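Local structure of haloacid dehalogenase-like hydrolase (Salmonella enterica subsp. enterica serovar Typhi, 4EZE) at residues D58-A63 with T67-L72; N108-F113 with V252-R257; A173-M178 with T209-A214. The protein probably hydrolyses O-phosphoserine to serine and phosphate, the last step of L-serine biosynthesis, as a magnesium-dependent phosphatase of the haloacid dehalogenase superfamily. One frame throughout, in Å; residues are numbered along the deposited sequence.

Contact 1 of 3, residues D58-A63 with T67-L72; sequences DKRYAA and TAYLKL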
ATOM      1  N   ASP A  58     -11.538  25.339   1.291  1.00 71.09           N
ATOM      2  CA  ASP A  58     -10.567  26.064   0.504  1.00 58.19           C
ATOM      3  C   ASP A  58     -10.126  25.172  -0.652  1.00 55.28           C
ATOM      4  O   ASP A  58      -9.668  24.050  -0.443  1.00 58.80           O
ATOM      5  CB  ASP A  58      -9.387  26.482   1.403  1.00 56.86           C
ATOM      6  CG  ASP A  58      -8.688  27.724   0.904  1.00 65.05           C
ATOM      7  OD1 ASP A  58      -9.040  28.213  -0.191  1.00124.40           O
ATOM      8  OD2 ASP A  58      -7.782  28.213   1.610  1.00138.87           O
ATOM      9  N   LYS A  59     -10.295  25.650  -1.877  1.00 59.84           N
ATOM     10  CA  LYS A  59      -9.838  24.883  -3.012  1.00 77.65           C
ATOM     11  C   LYS A  59      -8.420  25.296  -3.356  1.00 76.57           C
ATOM     12  O   LYS A  59      -8.110  26.476  -3.422  1.00 59.86           O
ATOM     13  CB  LYS A  59     -10.778  25.023  -4.205  1.00 57.84           C
ATOM     14  CG  LYS A  59     -10.970  26.426  -4.717  1.00 68.34           C
ATOM     15  CD  LYS A  59     -11.954  26.413  -5.874  1.00 88.78           C
ATOM     16  CE  LYS A  59     -12.126  27.804  -6.451  1.00116.95           C
ATOM     17  NZ  LYS A  59     -13.027  27.747  -7.624  1.00 94.41           N
ATOM     18  N   ARG A  60      -7.568  24.304  -3.575  1.00 50.57           N
ATOM     19  CA  ARG A  60      -6.138  24.531  -3.660  1.00 51.70           C
ATOM     20  C   ARG A  60      -5.491  23.652  -4.711  1.00 63.34           C
ATOM     21  O   ARG A  60      -6.082  22.688  -5.186  1.00 50.80           O
ATOM     22  CB  ARG A  60      -5.514  24.240  -2.303  1.00 57.99           C
ATOM     23  CG  ARG A  60      -6.128  25.075  -1.196  1.00 49.05           C
ATOM     24  CD  ARG A  60      -5.239  25.084   0.039  1.00 64.20           C
ATOM     25  NE  ARG A  60      -5.741  26.049   1.013  1.00109.03           N
ATOM     26  CZ  ARG A  60      -5.279  26.198   2.252  1.00121.09           C
ATOM     27  NH1 ARG A  60      -4.282  25.442   2.697  1.00 62.75           N
ATOM     28  NH2 ARG A  60      -5.820  27.113   3.049  1.00 94.25           N
ATOM     29  N   TYR A  61      -4.259  23.966  -5.066  1.00 54.37           N
ATOM     30  CA  TYR A  61      -3.588  23.152  -6.047  1.00 55.92           C
ATOM     31  C   TYR A  61      -2.200  22.734  -5.596  1.00 56.50           C
ATOM     32  O   TYR A  61      -1.310  23.560  -5.446  1.00 87.71           O
ATOM     33  CB  TYR A  61      -3.516  23.930  -7.338  1.00 45.24           C
ATOM     34  CG  TYR A  61      -2.694  23.282  -8.419  1.00 50.49           C
ATOM     35  CD1 TYR A  61      -3.224  22.257  -9.189  1.00 52.26           C
ATOM     36  CD2 TYR A  61      -1.409  23.733  -8.711  1.00 80.16           C
ATOM     37  CE1 TYR A  61      -2.498  21.689 -10.210  1.00 54.45           C
ATOM     38  CE2 TYR A  61      -0.667  23.163  -9.730  1.00 51.85           C
ATOM     39  CZ  TYR A  61      -1.215  22.132 -10.473  1.00 52.87           C
ATOM     40  OH  TYR A  61      -0.505  21.538 -11.497  1.00 60.67           O
ATOM     41  N   ALA A  62      -2.008  21.445  -5.371  1.00 59.85           N
ATOM     42  CA  ALA A  62      -0.669  20.959  -5.060  1.00 46.87           C
ATOM     43  C   ALA A  62       0.136  20.725  -6.341  1.00 53.46           C
ATOM     44  O   ALA A  62       0.047  19.657  -6.940  1.00 51.40           O
ATOM     45  CB  ALA A  62      -0.739  19.690  -4.237  1.00 54.81           C
ATOM     46  N   ALA A  63       0.940  21.717  -6.738  1.00 45.94           N
ATOM     47  CA  ALA A  63       1.709  21.670  -7.998  1.00 49.79           C
ATOM     48  C   ALA A  63       2.598  20.447  -8.115  1.00 49.34           C
ATOM     49  O   ALA A  63       2.786  19.909  -9.198  1.00 47.08           O
ATOM     50  CB  ALA A  63       2.555  22.938  -8.155  1.00 51.94           C
ATOM     51  N   THR A  67      -2.240  18.191  -8.652  1.00 51.90           N
ATOM     52  CA  THR A  67      -3.532  17.759  -8.157  1.00 42.23           C
ATOM     53  C   THR A  67      -4.237  18.921  -7.506  1.00 47.15           C
ATOM     54  O   THR A  67      -3.776  19.441  -6.496  1.00 45.68           O
ATOM     55  CB  THR A  67      -3.359  16.659  -7.091  1.00 56.32           C
ATOM     56  OG1 THR A  67      -2.706  15.534  -7.674  1.00 51.55           O
ATOM     57  CG2 THR A  67      -4.697  16.214  -6.556  1.00 51.28           C
ATOM     58  N   ALA A  68      -5.359  19.332  -8.082  1.00 57.84           N
ATOM     59  CA  ALA A  68      -6.211  20.312  -7.433  1.00 62.67           C
ATOM     60  C   ALA A  68      -7.111  19.566  -6.452  1.00 51.86           C
ATOM     61  O   ALA A  68      -7.696  18.553  -6.812  1.00 49.66           O
ATOM     62  CB  ALA A  68      -7.036  21.045  -8.469  1.00 56.30           C
ATOM     63  N   TYR A  69      -7.204  20.047  -5.217  1.00 46.14           N
ATOM     64  CA  TYR A  69      -8.062  19.416  -4.219  1.00 35.94           C
ATOM     65  C   TYR A  69      -8.916  20.403  -3.429  1.00 55.33           C
ATOM     66  O   TYR A  69      -8.722  21.615  -3.496  1.00 49.19           O
ATOM     67  CB  TYR A  69      -7.223  18.625  -3.230  1.00 46.61           C
ATOM     68  CG  TYR A  69      -6.231  19.492  -2.526  1.00 49.95           C
ATOM     69  CD1 TYR A  69      -5.095  19.933  -3.193  1.00 58.75           C
ATOM     70  CD2 TYR A  69      -6.426  19.884  -1.205  1.00 49.49           C
ATOM     71  CE1 TYR A  69      -4.168  20.730  -2.561  1.00 43.73           C
ATOM     72  CE2 TYR A  69      -5.504  20.688  -0.558  1.00 49.97           C
ATOM     73  CZ  TYR A  69      -4.379  21.118  -1.250  1.00 62.91           C
ATOM     74  OH  TYR A  69      -3.447  21.929  -0.649  1.00 48.31           O
ATOM     75  N   LEU A  70      -9.853  19.861  -2.658  1.00 46.60           N
ATOM     76  CA  LEU A  70     -10.709  20.651  -1.785  1.00 45.38           C
ATOM     77  C   LEU A  70     -10.312  20.382  -0.343  1.00 47.21           C
ATOM     78  O   LEU A  70     -10.233  19.239   0.076  1.00 44.40           O
ATOM     79  CB  LEU A  70     -12.182  20.286  -1.980  1.00 46.03           C
ATOM     80  CG  LEU A  70     -13.163  21.144  -1.174  1.00 70.30           C
ATOM     81  CD1 LEU A  70     -13.231  22.578  -1.694  1.00 40.88           C
ATOM     82  CD2 LEU A  70     -14.532  20.503  -1.211  1.00 37.99           C
ATOM     83  N   LYS A  71     -10.034  21.434   0.417  1.00 55.45           N
ATOM     84  CA  LYS A  71      -9.627  21.236   1.800  1.00 53.81           C
ATOM     85  C   LYS A  71     -10.742  21.707   2.740  1.00 54.39           C
ATOM     86  O   LYS A  71     -11.298  22.774   2.568  1.00 64.42           O
ATOM     87  CB  LYS A  71      -8.307  21.956   2.087  1.00 41.65           C
ATOM     88  CG  LYS A  71      -7.841  21.843   3.538  1.00 47.63           C
ATOM     89  CD  LYS A  71      -6.525  22.582   3.732  1.00 71.24           C
ATOM     90  CE  LYS A  71      -6.134  22.731   5.197  1.00 45.81           C
ATOM     91  NZ  LYS A  71      -4.996  23.698   5.284  1.00 57.69           N
ATOM     92  N   LEU A  72     -11.087  20.892   3.715  1.00 58.87           N
ATOM     93  CA  LEU A  72     -12.188  21.246   4.582  1.00 66.64           C
ATOM     94  C   LEU A  72     -11.664  21.244   5.997  1.00 53.22           C
ATOM     95  O   LEU A  72     -11.034  20.273   6.426  1.00 64.72           O
ATOM     96  CB  LEU A  72     -13.347  20.245   4.450  1.00 49.08           C
ATOM     97  CG  LEU A  72     -14.298  20.241   5.657  1.00 62.00           C
ATOM     98  CD1 LEU A  72     -15.068  21.555   5.725  1.00 55.99           C
ATOM     99  CD2 LEU A  72     -15.265  19.066   5.637  1.00 39.96           C
TER

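Contact 2 of 3, residues N108-F113 with V252-R257; sequences NGIIAF and VDLAAR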
ATOM      1  N   ASN A 108       9.665  12.428   9.100  1.00 47.78           N
ATOM      2  CA  ASN A 108      10.986  11.773   9.178  1.00 48.55           C
ATOM      3  C   ASN A 108      10.864  10.329   9.589  1.00 44.85           C
ATOM      4  O   ASN A 108      11.558   9.870  10.497  1.00 57.59           O
ATOM      5  CB  ASN A 108      11.916  12.513  10.145  1.00 50.86           C
ATOM      6  CG  ASN A 108      12.009  13.992   9.831  1.00 61.75           C
ATOM      7  OD1 ASN A 108      11.531  14.834  10.598  1.00 78.70           O
ATOM      8  ND2 ASN A 108      12.593  14.317   8.686  1.00 45.95           N
ATOM      9  N   GLY A 109       9.963   9.609   8.925  1.00 49.05           N
ATOM     10  CA  GLY A 109       9.656   8.247   9.326  1.00 55.17           C
ATOM     11  C   GLY A 109       9.979   7.220   8.269  1.00 61.72           C
ATOM     12  O   GLY A 109      10.932   7.371   7.490  1.00 55.60           O
ATOM     13  N   ILE A 110       9.175   6.163   8.258  1.00 56.15           N
ATOM     14  CA  ILE A 110       9.284   5.123   7.260  1.00 43.73           C
ATOM     15  C   ILE A 110       7.984   5.044   6.475  1.00 44.21           C
ATOM     16  O   ILE A 110       6.913   5.192   7.033  1.00 47.11           O
ATOM     17  CB  ILE A 110       9.441   3.741   7.895  1.00 51.32           C
ATOM     18  CG1 ILE A 110      10.532   3.754   8.949  1.00 55.35           C
ATOM     19  CG2 ILE A 110       9.747   2.710   6.815  1.00 54.97           C
ATOM     20  CD1 ILE A 110      10.468   2.558   9.872  1.00 69.05           C
ATOM     21  N   ILE A 111       8.079   4.775   5.185  1.00 54.25           N
ATOM     22  CA  ILE A 111       6.907   4.385   4.441  1.00 46.31           C
ATOM     23  C   ILE A 111       7.217   3.024   3.891  1.00 52.50           C
ATOM     24  O   ILE A 111       8.144   2.895   3.086  1.00 43.94           O
ATOM     25  CB  ILE A 111       6.631   5.342   3.276  1.00 48.66           C
ATOM     26  CG1 ILE A 111       6.615   6.783   3.761  1.00 55.51           C
ATOM     27  CG2 ILE A 111       5.287   5.042   2.632  1.00 45.75           C
ATOM     28  CD1 ILE A 111       5.752   7.672   2.895  1.00 45.16           C
ATOM     29  N   ALA A 112       6.470   2.013   4.344  1.00 39.02           N
ATOM     30  CA  ALA A 112       6.631   0.640   3.870  1.00 43.65           C
ATOM     31  C   ALA A 112       5.550   0.321   2.827  1.00 50.28           C
ATOM     32  O   ALA A 112       4.387   0.727   2.981  1.00 44.50           O
ATOM     33  CB  ALA A 112       6.514  -0.333   5.038  1.00 39.76           C
ATOM     34  N   PHE A 113       5.929  -0.418   1.787  1.00 47.19           N
ATOM     35  CA  PHE A 113       4.974  -0.893   0.764  1.00 42.86           C
ATOM     36  C   PHE A 113       4.979  -2.413   0.645  1.00 45.25           C
ATOM     37  O   PHE A 113       6.033  -3.016   0.563  1.00 43.32           O
ATOM     38  CB  PHE A 113       5.367  -0.371  -0.605  1.00 44.67           C
ATOM     39  CG  PHE A 113       5.301   1.116  -0.748  1.00 46.15           C
ATOM     40  CD1 PHE A 113       4.127   1.730  -1.158  1.00 43.79           C
ATOM     41  CD2 PHE A 113       6.427   1.895  -0.513  1.00 47.06           C
ATOM     42  CE1 PHE A 113       4.071   3.101  -1.319  1.00 48.80           C
ATOM     43  CE2 PHE A 113       6.380   3.264  -0.670  1.00 53.48           C
ATOM     44  CZ  PHE A 113       5.198   3.873  -1.081  1.00 45.08           C
ATOM     45  N   VAL A 252       8.251  -3.468  12.691  1.00 43.79           N
ATOM     46  CA  VAL A 252       8.572  -3.104  14.055  1.00 45.05           C
ATOM     47  C   VAL A 252      10.082  -3.052  14.236  1.00 56.88           C
ATOM     48  O   VAL A 252      10.639  -2.054  14.731  1.00 48.56           O
ATOM     49  CB  VAL A 252       7.988  -4.125  15.044  1.00 52.67           C
ATOM     50  CG1 VAL A 252       8.496  -3.857  16.459  1.00 40.84           C
ATOM     51  CG2 VAL A 252       6.480  -4.056  15.008  1.00 36.88           C
ATOM     52  N   ASP A 253      10.742  -4.128  13.820  1.00 42.79           N
ATOM     53  CA  ASP A 253      12.196  -4.238  13.989  1.00 45.02           C
ATOM     54  C   ASP A 253      12.928  -3.149  13.207  1.00 52.10           C
ATOM     55  O   ASP A 253      13.960  -2.646  13.658  1.00 49.39           O
ATOM     56  CB  ASP A 253      12.726  -5.656  13.643  1.00 43.30           C
ATOM     57  CG  ASP A 253      12.070  -6.786  14.496  1.00 48.78           C
ATOM     58  OD1 ASP A 253      11.317  -6.494  15.452  1.00 44.58           O
ATOM     59  OD2 ASP A 253      12.302  -7.986  14.209  1.00 50.50           O
ATOM     60  N   LEU A 254      12.392  -2.749  12.056  1.00 44.77           N
ATOM     61  CA  LEU A 254      13.077  -1.742  11.235  1.00 39.59           C
ATOM     62  C   LEU A 254      12.915  -0.390  11.877  1.00 46.04           C
ATOM     63  O   LEU A 254      13.821   0.442  11.858  1.00 52.08           O
ATOM     64  CB  LEU A 254      12.475  -1.650   9.861  1.00 41.65           C
ATOM     65  CG  LEU A 254      13.089  -0.595   8.939  1.00 48.57           C
ATOM     66  CD1 LEU A 254      14.582  -0.815   8.752  1.00 43.18           C
ATOM     67  CD2 LEU A 254      12.408  -0.677   7.578  1.00 51.43           C
ATOM     68  N   ALA A 255      11.733  -0.161  12.432  1.00 48.21           N
ATOM     69  CA  ALA A 255      11.479   1.109  13.040  1.00 60.84           C
ATOM     70  C   ALA A 255      12.352   1.185  14.290  1.00 74.88           C
ATOM     71  O   ALA A 255      12.921   2.223  14.569  1.00 52.77           O
ATOM     72  CB  ALA A 255      10.007   1.275  13.358  1.00 50.81           C
ATOM     73  N   ALA A 256      12.491   0.077  15.014  1.00 50.93           N
ATOM     74  CA  ALA A 256      13.361   0.052  16.204  1.00 48.24           C
ATOM     75  C   ALA A 256      14.757   0.424  15.794  1.00 48.12           C
ATOM     76  O   ALA A 256      15.390   1.269  16.411  1.00 56.16           O
ATOM     77  CB  ALA A 256      13.406  -1.341  16.829  1.00 40.67           C
ATOM     78  N   ARG A 257      15.255  -0.241  14.762  1.00 57.54           N
ATOM     79  CA  ARG A 257      16.610   0.009  14.346  1.00 52.73           C
ATOM     80  C   ARG A 257      16.776   1.481  13.983  1.00 79.12           C
ATOM     81  O   ARG A 257      17.749   2.104  14.382  1.00 58.18           O
ATOM     82  CB  ARG A 257      17.065  -0.920  13.209  1.00 49.72           C
ATOM     83  CG  ARG A 257      17.887  -0.206  12.131  1.00 86.06           C
ATOM     84  CD  ARG A 257      19.221  -0.870  11.790  1.00 63.50           C
ATOM     85  NE  ARG A 257      19.218  -2.322  11.970  1.00 94.07           N
ATOM     86  CZ  ARG A 257      19.251  -3.214  10.980  1.00118.49           C
ATOM     87  NH1 ARG A 257      19.289  -2.816   9.713  1.00 87.35           N
ATOM     88  NH2 ARG A 257      19.253  -4.515  11.256  1.00 46.96           N
TER

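Contact 3 of 3, residues A173-M178 with T209-A214; sequences AVCDRM and TQRLKA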
ATOM      1  N   ALA A 173      13.258 -11.769 -16.458  1.00 54.17           N
ATOM      2  CA  ALA A 173      12.418 -11.277 -17.532  1.00 66.35           C
ATOM      3  C   ALA A 173      11.025 -10.966 -17.025  1.00 56.01           C
ATOM      4  O   ALA A 173      10.437  -9.965 -17.399  1.00 69.73           O
ATOM      5  CB  ALA A 173      12.354 -12.283 -18.649  1.00 46.42           C
ATOM      6  N   VAL A 174      10.497 -11.836 -16.178  1.00 63.78           N
ATOM      7  CA  VAL A 174       9.177 -11.623 -15.614  1.00 53.86           C
ATOM      8  C   VAL A 174       9.176 -10.378 -14.749  1.00 61.62           C
ATOM      9  O   VAL A 174       8.249  -9.583 -14.784  1.00 50.75           O
ATOM     10  CB  VAL A 174       8.725 -12.823 -14.785  1.00 63.66           C
ATOM     11  CG1 VAL A 174       7.415 -12.525 -14.102  1.00 70.22           C
ATOM     12  CG2 VAL A 174       8.590 -14.038 -15.664  1.00 56.38           C
ATOM     13  N   CYS A 175      10.239 -10.214 -13.980  1.00 55.57           N
ATOM     14  CA  CYS A 175      10.389  -9.057 -13.119  1.00 70.15           C
ATOM     15  C   CYS A 175      10.463  -7.787 -13.945  1.00 71.73           C
ATOM     16  O   CYS A 175       9.906  -6.766 -13.580  1.00 66.89           O
ATOM     17  CB  CYS A 175      11.643  -9.192 -12.268  1.00 60.92           C
ATOM     18  SG  CYS A 175      11.835  -7.890 -11.070  1.00 75.15           S
ATOM     19  N   ASP A 176      11.154  -7.869 -15.070  1.00 76.99           N
ATOM     20  CA  ASP A 176      11.346  -6.727 -15.949  1.00 57.76           C
ATOM     21  C   ASP A 176      10.044  -6.184 -16.520  1.00 58.47           C
ATOM     22  O   ASP A 176       9.912  -4.990 -16.726  1.00 62.70           O
ATOM     23  CB  ASP A 176      12.343  -7.052 -17.056  1.00 69.69           C
ATOM     24  CG  ASP A 176      13.776  -6.995 -16.578  1.00 85.28           C
ATOM     25  OD1 ASP A 176      13.992  -6.780 -15.372  1.00 83.32           O
ATOM     26  OD2 ASP A 176      14.690  -7.163 -17.407  1.00 83.53           O
ATOM     27  N   ARG A 177       9.099  -7.061 -16.814  1.00 56.70           N
ATOM     28  CA  ARG A 177       7.829  -6.618 -17.379  1.00 76.85           C
ATOM     29  C   ARG A 177       6.762  -6.209 -16.344  1.00 88.12           C
ATOM     30  O   ARG A 177       5.647  -5.851 -16.704  1.00 53.78           O
ATOM     31  CB  ARG A 177       7.286  -7.628 -18.389  1.00 70.26           C
ATOM     32  CG  ARG A 177       6.840  -8.937 -17.814  1.00 70.25           C
ATOM     33  CD  ARG A 177       6.066  -9.706 -18.853  1.00 80.99           C
ATOM     34  NE  ARG A 177       5.195 -10.702 -18.249  1.00 96.28           N
ATOM     35  CZ  ARG A 177       5.474 -11.996 -18.200  1.00102.45           C
ATOM     36  NH1 ARG A 177       6.598 -12.447 -18.734  1.00 77.77           N
ATOM     37  NH2 ARG A 177       4.627 -12.835 -17.626  1.00 74.77           N
ATOM     38  N   MET A 178       7.108  -6.279 -15.064  1.00 67.17           N
ATOM     39  CA  MET A 178       6.214  -5.839 -14.001  1.00 72.37           C
ATOM     40  C   MET A 178       6.058  -4.326 -14.073  1.00 85.28           C
ATOM     41  O   MET A 178       6.989  -3.635 -14.462  1.00 61.92           O
ATOM     42  CB  MET A 178       6.770  -6.231 -12.635  1.00 67.90           C
ATOM     43  CG  MET A 178       6.781  -7.718 -12.367  1.00 77.51           C
ATOM     44  SD  MET A 178       5.252  -8.518 -12.863  1.00 95.80           S
ATOM     45  CE  MET A 178       5.290  -9.958 -11.823  1.00200.00           C
ATOM     46  N   THR A 209      12.038  -8.702  -5.130  1.00 46.01           N
ATOM     47  CA  THR A 209      12.089  -7.643  -4.143  1.00 54.82           C
ATOM     48  C   THR A 209      13.374  -6.844  -4.177  1.00 55.01           C
ATOM     49  O   THR A 209      13.353  -5.624  -4.170  1.00 49.70           O
ATOM     50  CB  THR A 209      11.940  -8.227  -2.741  1.00 40.08           C
ATOM     51  OG1 THR A 209      10.671  -8.865  -2.630  1.00 54.03           O
ATOM     52  CG2 THR A 209      12.037  -7.145  -1.703  1.00 52.84           C
ATOM     53  N   GLN A 210      14.498  -7.540  -4.238  1.00 67.24           N
ATOM     54  CA  GLN A 210      15.785  -6.871  -4.295  1.00 59.66           C
ATOM     55  C   GLN A 210      15.949  -6.103  -5.591  1.00 53.20           C
ATOM     56  O   GLN A 210      16.468  -5.001  -5.608  1.00 50.52           O
ATOM     57  CB  GLN A 210      16.924  -7.860  -4.077  1.00 54.64           C
ATOM     58  CG  GLN A 210      16.913  -8.490  -2.704  1.00 49.97           C
ATOM     59  CD  GLN A 210      16.734  -7.475  -1.598  1.00 66.84           C
ATOM     60  OE1 GLN A 210      17.320  -6.404  -1.628  1.00 52.67           O
ATOM     61  NE2 GLN A 210      15.923  -7.814  -0.616  1.00 50.92           N
ATOM     62  N   ARG A 211      15.494  -6.704  -6.679  1.00 48.05           N
ATOM     63  CA  ARG A 211      15.595  -6.091  -7.987  1.00 60.10           C
ATOM     64  C   ARG A 211      14.790  -4.798  -8.032  1.00 66.87           C
ATOM     65  O   ARG A 211      15.241  -3.790  -8.559  1.00 56.65           O
ATOM     66  CB  ARG A 211      15.103  -7.078  -9.038  1.00 69.89           C
ATOM     67  CG  ARG A 211      15.621  -6.836 -10.433  1.00 96.20           C
ATOM     68  CD  ARG A 211      15.495  -8.099 -11.265  1.00113.16           C
ATOM     69  NE  ARG A 211      15.385  -7.803 -12.685  1.00 86.74           N
ATOM     70  CZ  ARG A 211      16.399  -7.837 -13.536  1.00 77.95           C
ATOM     71  NH1 ARG A 211      17.608  -8.158 -13.109  1.00 70.39           N
ATOM     72  NH2 ARG A 211      16.201  -7.549 -14.811  1.00 97.93           N
ATOM     73  N   LEU A 212      13.600  -4.830  -7.449  1.00 59.11           N
ATOM     74  CA  LEU A 212      12.774  -3.642  -7.359  1.00 54.98           C
ATOM     75  C   LEU A 212      13.437  -2.607  -6.473  1.00 52.98           C
ATOM     76  O   LEU A 212      13.432  -1.423  -6.778  1.00 57.38           O
ATOM     77  CB  LEU A 212      11.397  -3.986  -6.811  1.00 56.48           C
ATOM     78  CG  LEU A 212      10.507  -4.755  -7.768  1.00 62.18           C
ATOM     79  CD1 LEU A 212       9.264  -5.230  -7.068  1.00 57.23           C
ATOM     80  CD2 LEU A 212      10.161  -3.883  -8.945  1.00 72.15           C
ATOM     81  N   LYS A 213      14.015  -3.054  -5.369  1.00 61.86           N
ATOM     82  CA  LYS A 213      14.690  -2.123  -4.488  1.00 52.60           C
ATOM     83  C   LYS A 213      15.791  -1.395  -5.243  1.00 57.75           C
ATOM     84  O   LYS A 213      15.826  -0.167  -5.281  1.00 64.17           O
ATOM     85  CB  LYS A 213      15.313  -2.814  -3.302  1.00 54.28           C
ATOM     86  CG  LYS A 213      16.368  -1.937  -2.683  1.00 45.88           C
ATOM     87  CD  LYS A 213      17.034  -2.594  -1.494  1.00 70.47           C
ATOM     88  CE  LYS A 213      18.346  -1.890  -1.200  1.00 52.00           C
ATOM     89  NZ  LYS A 213      18.758  -2.117   0.205  1.00 63.59           N
ATOM     90  N   ALA A 214      16.708  -2.162  -5.824  1.00 77.17           N
ATOM     91  CA  ALA A 214      17.848  -1.557  -6.497  1.00 54.15           C
ATOM     92  C   ALA A 214      17.342  -0.701  -7.651  1.00 64.78           C
ATOM     93  O   ALA A 214      17.751   0.445  -7.803  1.00 63.32           O
ATOM     94  CB  ALA A 214      18.852  -2.613  -6.954  1.00 62.00           C
TER

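Contact 1 of 3, residues D58-A63 with T67-L72
Tyr-69 holds its CG between the backbone N and the carbonyl carbon (chi1 59°), which tips the ring across toward strand 58-62, under Arg-60 CB. Arg-60 answers with CG beside its backbone N (chi1 -57°), and its chain then runs extended to NE. The result is that Arg-60 CB lies over one face of the phenol ring, 3.5 Å from Tyr-69 CZ. The guanidinium does not stack there, since its plane stands 71° from that of the ring. At the ring's edge the nearby group is the backbone of Ala-62, whose N is 3.6 Å from Tyr-69 CE1.

On the sheet face that carries Asp-58, Arg-60, Tyr-69 and Lys-71, the extended chain of Lys-71 passes across the guanidinium, with its CD 3.8 Å from Arg-60 NH1. One edge of the guanidinium is pinned by a salt bridge to Asp-58, Arg-60 NH2 to Asp-58 OD2 being 2.7 Å; a weaker bond from NE goes to the same oxygen. The closeness of the Arg-60 and Lys-71 charges is probably tolerated because both meet the terminal carboxylate of Leu-317: OXT takes Arg-60 NH1 and Tyr-69 OH, and O takes Lys-71 NZ.

Beneath these side chains lies a regular antiparallel beta hairpin. Asp-58/Lys-71, Arg-60/Tyr-69 and Ala-62/Thr-67 are hydrogen-bonded pairs, each joined by two bonds. The shortest of the six runs 2.8 Å from Lys-71 N to Asp-58 O. The longest spans 3.2 Å from Thr-67 N to Ala-62 O. On the opposite face, Tyr-61 CD1 meets Ala-68 CB at 4.1 Å.

Strand 56-62 is an edge strand of the four-stranded antiparallel sheet within this chain, and strand 67-75 lies between it and strand 23-29. Helix 34-45 packs against Lys-59, Ala-68 and Leu-70, while Leu-310 and Leu-317 cover Ala-62 on the other face.

Contact 2 of 3, residues N108-F113 with V252-R257
The helical turn that presents Leu-254 and Ala-255 to Ile-110 is closed by the backbone bond from Ala-256 N to Val-252 O, at 2.8 Å the shorter of the two main-chain bonds within 252-257. The other, Arg-257 N to Asp-253 O, measures 2.9 Å. No polar bond crosses to the strand, so the evidence for the contact is purely one of apolar proximity.

That proximity depends on a single methyl. Ile-110 CD1 lies 3.6 Å from Ala-255 CA and 3.7 Å from Ala-255 CB, and thus rests on the backbone of the helix as well as on a side chain. The nearest CA atoms of the two segments, those of Ile-110 and Ala-255, stand 7.4 Å apart, and Ile-110 CD1 bridges this gap. Leu-254 flanks the methyl, its branch point CG being 4.2 Å from Ile-110 CD1. Torsions account for the reach: Ile-110 puts CG1 beside the backbone N (chi1 -50°) and extends CD1 from there (chi2 164°).

Both elements belong to the Rossmann-like core of the haloacid dehalogenase fold, in which helices pack on either face of a parallel sheet. Strand 110-113 is an inner strand, bonded through its backbone to Lys-197 and Ala-199 on one side and to Asn-264 and Ile-266 on the other. Helix 244-258 belongs to the connection that carries the chain from strand 220-224 to strand 265-269, across strands 197-202 and 110-113, which lie between the two in the sheet. Its other contacts trace this path, since Leu-254 also touches Tyr-220 and Phe-222, and Ala-255 touches Ile-265. Ile-111 and Phe-113 face the opposite layer, where helix 184-193 supplies Ile-191 and Leu-184. The strand runs on directly to Asp-114, the predicted nucleophile and a ligand of the bound sodium ion together with Asp-116 and Asp-270.

Contact 3 of 3, residues A173-M178 with T209-A214
Between residues 173-178 and 209-214 the nearest CA atoms are those of Cys-175 and Arg-211, 7.9 Å apart. Arg-211 crosses this gap. Its CG is anti to the backbone N (chi1 -157°) and the chain runs extended to NE, so the aliphatic part passes alongside Cys-175, with CD 3.7 Å from Cys-175 SG. The guanidinium then meets the carboxylate of Asp-176 edge-on. A salt bridge forms there, Arg-211 NH2 to Asp-176 OD1; its modelled length of 2.4 Å is doubtful in detail, and the pairing rests on the opposite charges and on group planes only 23° apart. Arg-211 NE adds a weak bond of 3.2 Å to the same Asp-176 OD1.

Helix 168-176 lies in the helical insertion after the first core strand, consistent with the cap of phosphoserine phosphatases, and the contact joins it to a core helix. The Cys-175 side chain is about 9 Å from that of Asp-116, the predicted proton donor. Phe-208 of helix 206-216 also touches Cys-175, Val-174 packs on helix 124-131, and Leu-212 rests on Met-115 of helix 115-119.

Contact 2 is the core contact of the three: all its touching residues are buried, and its chemistry is wholly apolar. Contacts 1 and 3 are partly buried and combine packing with charge. The pairing in contact 1 is carried by main-chain bonds inside a separate antiparallel sheet, whereas contact 3 pairs a salt bridge with the packing of Cys-175 on the arginine chain. No secondary-structure element is shared by any two of them. Contacts 2 and 3 belong to the hydrolase region, contact 3 being nested in the chain loop that contact 2 closes; their nearest atoms are about 8 Å apart. Contact 1 is remote, its centre about 29 Å from that of contact 2 and about 35 Å from that of contact 3.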